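Local coordinates for Tat (Twin-arginine translocation) pathway signal sequence containing protein (Mycobacterium tuberculosis, PDB 5IMU), which is of unknown function but probably carries a Tat-type export signal in its full-length form, this C-terminal fragment pairing an alpha/beta/alpha sandwich with a helical bundle, at residues Ala25-Arg30 and Pro57-Pro62; Pro29-Ala34 and Ser173-Tyr178. All coordinates share one frame; numbering follows the deposited sequence.

Both contacts start from the same piece of chain, the turn between helix 6-27 and strand 33-37, and P29 and R30 belong to both. Contact 1 ties the end of that helix to the loop between strands 44-48 and 65-67, within the DUF5632 region; contact 2 carries the turn across to helix 157-177, in the DUF5631 region. Each is partly buried. Contact 1 is mainly polar, with three hydrogen bonds to H58 and R60, the residues flanking V59, whereas contact 2 rests on apolar and face-on packing, with a single direct hydrogen bond and two waters. They meet: E28 O lies 3.0 Å from W33 NE1, a probable hydrogen bond, and the E28 side chain packs on L175.

Contact 1 of 2, residues Ala25-Arg30 and Pro57-Pro62; sequences ARQEPR and PHVRLP
Q27 and R60 make a two-bond pairing between a side-chain amide and one residue's backbone. R60 N donates to Q27 OE1 at 2.8 Å, well out of the amide carbonyl plane. Q27 NE2 donates to R60 O at 2.7 Å, on a lone pair in the plane of that backbone carbonyl. With a further bond from Q27 NE2 to A23 O, they fix the rotation of the amide, which the chain, extended beyond CG (chi2 179°), carries out to the loop.

The second polar group centres on the E28 carboxylate. E28 OE1 lies close to the plane of the H58 ring and receives NE2 at 2.8 Å on its anti lone pair. R30 meets the same carboxylate on the syn side, somewhat out of its plane, with NE 2.8 Å from E28 OE2 and NH2 on OE1; its backbone N also reaches OE2. Two donors on each oxygen would probably stabilise the charge.

Apolar packing is slight: V59 CG2 touches E28 CB at 3.7 Å and lies over one face of the H58 ring.

Around this, V59 packs on V24 of helix 6-27, H58 reaches K171 and L175 of helix 157-177, and R60 salt-bridges D111 in helix 111-115.

Contact 2 of 2, residues Pro29-Ala34 and Ser173-Tyr178; sequences PRISWA and SVLKAY
The Y178 ring has I31 over one face: I31 CG2 sits 3.8 Å from the ring centroid and only 7° off the normal, a CH-pi contact. R30 O approaches the same ring obliquely, 3.4 Å from Y178 CD1, and the ring also meets that of H181, planes not far from parallel. The second flat group is the R30 guanidinium, with L175 CB 3.9 Å above its plane, over the centre, and water 1 in plane at its edge. L175 CD1 comes to 3.5 Å from R30 NH2, and the leucine stands roughly perpendicular to the arginine chain.

I31 and L175 close the apolar part, I31 CG2 meeting L175 CD2 at 3.6 Å. A chi1 of 66°, measured to CG1, puts CG2 beside the backbone N, anti to the carbonyl carbon, where it touches both leucine and tyrosine.

S32 N donates to Y178 OH at 3.2 Å with an angle of 162°. Water 2 links that hydroxyl to S32 OG; D49 also bonds Y178 OH, and S94 N bonds S32 OG.

Water 1 accepts from both R30 NH1 and K176 NZ, bridging two like charges 4.8 Å apart. With E28 and E172 as salt-bridge partners, R30 lays a flat face on leucine. Helix 157-177, with Y178 just past its end, thus meets the turn before strand 33-37 through CH-pi contact and leucine packing on a guanidinium face, bordered by hydrogen bonds and waters.

Contact 1 of 2, residues Ala25-Arg30 and Pro57-Pro62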
# COMPACT_ATOMS: atom_id res chain seq x y z
N ALA A 25 11.00 -0.30 -5.06
CA ALA A 25 11.51 1.05 -5.21
C ALA A 25 11.53 1.48 -6.67
O ALA A 25 11.21 2.62 -7.00
CB ALA A 25 12.90 1.17 -4.59
N ARG A 26 11.91 0.57 -7.58
CA ARG A 26 11.93 0.97 -8.98
C ARG A 26 10.53 1.20 -9.54
O ARG A 26 10.38 1.94 -10.51
CB ARG A 26 12.68 -0.07 -9.83
CG ARG A 26 11.95 -1.37 -10.08
CD ARG A 26 12.71 -2.19 -11.12
NE ARG A 26 14.13 -2.32 -10.77
CZ ARG A 26 14.63 -3.32 -10.06
NH1 ARG A 26 13.84 -4.29 -9.62
NH2 ARG A 26 15.93 -3.35 -9.78
N GLN A 27 9.50 0.61 -8.92
CA GLN A 27 8.13 0.92 -9.31
C GLN A 27 7.69 2.28 -8.79
O GLN A 27 6.93 2.99 -9.47
CB GLN A 27 7.17 -0.16 -8.79
CG GLN A 27 7.41 -1.54 -9.37
CD GLN A 27 6.45 -2.57 -8.81
OE1 GLN A 27 5.27 -2.60 -9.18
NE2 GLN A 27 6.94 -3.42 -7.91
N GLU A 28 8.15 2.67 -7.60
CA GLU A 28 7.82 3.98 -7.03
C GLU A 28 9.02 4.49 -6.23
O GLU A 28 9.10 4.31 -5.01
CB GLU A 28 6.58 3.91 -6.15
CG GLU A 28 6.15 5.27 -5.64
CD GLU A 28 6.10 6.29 -6.77
OE1 GLU A 28 5.13 6.24 -7.56
OE2 GLU A 28 7.03 7.11 -6.88
N PRO A 29 9.97 5.14 -6.90
CA PRO A 29 11.20 5.58 -6.22
C PRO A 29 11.07 6.87 -5.44
O PRO A 29 12.01 7.24 -4.72
CB PRO A 29 12.20 5.74 -7.38
CG PRO A 29 11.33 6.12 -8.54
CD PRO A 29 10.02 5.39 -8.36
N ARG A 30 9.94 7.57 -5.55
CA ARG A 30 9.79 8.87 -4.91
C ARG A 30 9.51 8.78 -3.42
O ARG A 30 9.46 9.82 -2.75
CB ARG A 30 8.67 9.66 -5.60
CG ARG A 30 8.96 9.96 -7.07
CD ARG A 30 7.78 10.63 -7.75
NE ARG A 30 6.70 9.68 -8.04
CZ ARG A 30 5.55 10.01 -8.61
NH1 ARG A 30 5.31 11.27 -8.96
NH2 ARG A 30 4.63 9.08 -8.84
N PRO A 57 -1.66 1.30 -4.31
CA PRO A 57 -2.11 0.23 -5.23
C PRO A 57 -1.25 0.07 -6.47
O PRO A 57 -1.23 -1.02 -7.05
CB PRO A 57 -3.54 0.67 -5.59
CG PRO A 57 -3.91 1.73 -4.61
CD PRO A 57 -2.63 2.39 -4.20
N HIS A 58 -0.54 1.11 -6.91
CA HIS A 58 0.19 1.00 -8.17
C HIS A 58 1.53 0.28 -8.01
O HIS A 58 2.25 0.13 -9.01
CB HIS A 58 0.40 2.38 -8.79
CG HIS A 58 1.33 3.27 -8.02
ND1 HIS A 58 1.02 3.77 -6.77
CD2 HIS A 58 2.56 3.76 -8.33
CE1 HIS A 58 2.02 4.52 -6.34
NE2 HIS A 58 2.96 4.53 -7.27
N VAL A 59 1.87 -0.17 -6.81
CA VAL A 59 3.10 -0.92 -6.57
C VAL A 59 2.73 -2.39 -6.41
O VAL A 59 1.94 -2.75 -5.53
CB VAL A 59 3.83 -0.40 -5.32
CG1 VAL A 59 5.02 -1.30 -5.00
CG2 VAL A 59 4.29 1.03 -5.54
N ARG A 60 3.30 -3.24 -7.27
CA ARG A 60 3.14 -4.68 -7.16
C ARG A 60 4.22 -5.25 -6.25
O ARG A 60 5.37 -4.82 -6.29
CB ARG A 60 3.20 -5.34 -8.54
CG ARG A 60 2.24 -4.73 -9.55
CD ARG A 60 0.80 -4.94 -9.13
NE ARG A 60 0.37 -6.32 -9.31
CZ ARG A 60 -0.66 -6.87 -8.68
NH1 ARG A 60 -1.37 -6.16 -7.81
NH2 ARG A 60 -0.99 -8.14 -8.91
N LEU A 61 3.82 -6.23 -5.40
CA LEU A 61 4.67 -6.72 -4.32
C LEU A 61 5.36 -8.03 -4.69
O LEU A 61 4.76 -8.89 -5.35
CB LEU A 61 3.84 -6.94 -3.05
CG LEU A 61 3.25 -5.66 -2.45
CD1 LEU A 61 2.27 -5.98 -1.34
CD2 LEU A 61 4.36 -4.76 -1.94
N PRO A 62 6.62 -8.18 -4.29
CA PRO A 62 7.31 -9.46 -4.49
C PRO A 62 6.64 -10.58 -3.69
O PRO A 62 5.89 -10.35 -2.74
CB PRO A 62 8.73 -9.19 -3.97
CG PRO A 62 8.90 -7.72 -4.10
CD PRO A 62 7.54 -7.13 -3.82

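Contact 2 of 2, residues Pro29-Ala34 and Ser173-Tyr178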
# COMPACT_ATOMS: atom_id res chain seq x y z
N PRO A 29 9.97 5.14 -6.90
CA PRO A 29 11.20 5.58 -6.22
C PRO A 29 11.07 6.87 -5.44
O PRO A 29 12.01 7.24 -4.72
CB PRO A 29 12.20 5.74 -7.38
CG PRO A 29 11.33 6.12 -8.54
CD PRO A 29 10.02 5.39 -8.36
N ARG A 30 9.94 7.57 -5.55
CA ARG A 30 9.79 8.87 -4.91
C ARG A 30 9.51 8.78 -3.42
O ARG A 30 9.46 9.82 -2.75
CB ARG A 30 8.67 9.66 -5.60
CG ARG A 30 8.96 9.96 -7.07
CD ARG A 30 7.78 10.63 -7.75
NE ARG A 30 6.70 9.68 -8.04
CZ ARG A 30 5.55 10.01 -8.61
NH1 ARG A 30 5.31 11.27 -8.96
NH2 ARG A 30 4.63 9.08 -8.84
N ILE A 31 9.34 7.58 -2.86
CA ILE A 31 9.10 7.39 -1.44
C ILE A 31 10.11 6.39 -0.90
O ILE A 31 10.71 5.61 -1.64
CB ILE A 31 7.66 6.93 -1.15
CG1 ILE A 31 7.43 5.53 -1.72
CG2 ILE A 31 6.65 7.92 -1.71
CD1 ILE A 31 5.99 5.05 -1.59
N SER A 32 10.28 6.41 0.43
CA SER A 32 11.26 5.55 1.08
C SER A 32 10.67 4.18 1.38
O SER A 32 9.49 4.06 1.72
CB SER A 32 11.77 6.19 2.37
OG SER A 32 12.53 7.35 2.09
N TRP A 33 11.50 3.14 1.24
CA TRP A 33 11.09 1.76 1.47
C TRP A 33 12.10 1.08 2.39
O TRP A 33 13.26 1.49 2.48
CB TRP A 33 11.01 0.96 0.16
CG TRP A 33 10.03 1.47 -0.85
CD1 TRP A 33 10.27 2.37 -1.85
CD2 TRP A 33 8.66 1.07 -1.00
NE1 TRP A 33 9.13 2.57 -2.59
CE2 TRP A 33 8.13 1.78 -2.09
CE3 TRP A 33 7.83 0.18 -0.30
CZ2 TRP A 33 6.81 1.63 -2.50
CZ3 TRP A 33 6.52 0.03 -0.71
CH2 TRP A 33 6.02 0.76 -1.80
N ALA A 34 11.64 0.02 3.05
CA ALA A 34 12.53 -0.84 3.83
C ALA A 34 11.93 -2.23 3.92
O ALA A 34 10.71 -2.41 3.91
CB ALA A 34 12.78 -0.28 5.23
N SER A 173 -0.61 14.00 -6.78
CA SER A 173 -0.68 15.08 -5.79
C SER A 173 0.06 14.70 -4.52
O SER A 173 0.86 15.48 -3.99
CB SER A 173 -2.14 15.42 -5.49
OG SER A 173 -2.23 16.44 -4.51
N VAL A 174 -0.19 13.49 -4.02
CA VAL A 174 0.41 13.06 -2.75
C VAL A 174 1.91 12.86 -2.90
O VAL A 174 2.70 13.36 -2.08
CB VAL A 174 -0.29 11.79 -2.24
CG1 VAL A 174 0.57 11.11 -1.17
CG2 VAL A 174 -1.66 12.12 -1.68
N LEU A 175 2.33 12.13 -3.93
CA LEU A 175 3.74 11.78 -4.06
C LEU A 175 4.61 12.98 -4.42
O LEU A 175 5.80 12.97 -4.12
CB LEU A 175 3.91 10.67 -5.09
CG LEU A 175 3.23 9.37 -4.66
CD1 LEU A 175 3.60 8.22 -5.57
CD2 LEU A 175 3.56 9.04 -3.21
N LYS A 176 4.03 14.02 -5.03
CA LYS A 176 4.80 15.24 -5.26
C LYS A 176 4.91 16.08 -3.99
O LYS A 176 5.89 16.82 -3.83
CB LYS A 176 4.16 16.05 -6.39
CG LYS A 176 4.35 15.42 -7.77
CD LYS A 176 3.51 16.12 -8.84
CE LYS A 176 3.75 15.53 -10.22
NZ LYS A 176 5.15 15.74 -10.69
N ALA A 177 3.93 15.98 -3.09
CA ALA A 177 4.00 16.72 -1.83
C ALA A 177 4.85 16.00 -0.79
O ALA A 177 5.36 16.65 0.13
CB ALA A 177 2.59 16.96 -1.29
N TYR A 178 5.00 14.69 -0.92
CA TYR A 178 5.85 13.87 -0.05
C TYR A 178 7.25 14.49 0.07
O TYR A 178 7.81 14.95 -0.92
CB TYR A 178 5.92 12.44 -0.60
CG TYR A 178 6.78 11.45 0.18
CD1 TYR A 178 8.15 11.38 -0.03
CD2 TYR A 178 6.20 10.57 1.08
CE1 TYR A 178 8.93 10.47 0.66
CE2 TYR A 178 6.97 9.65 1.78
CZ TYR A 178 8.34 9.61 1.56
OH TYR A 178 9.11 8.70 2.25
O HOH W 1 6.94 13.76 -9.26
O HOH W 2 11.91 9.91 3.15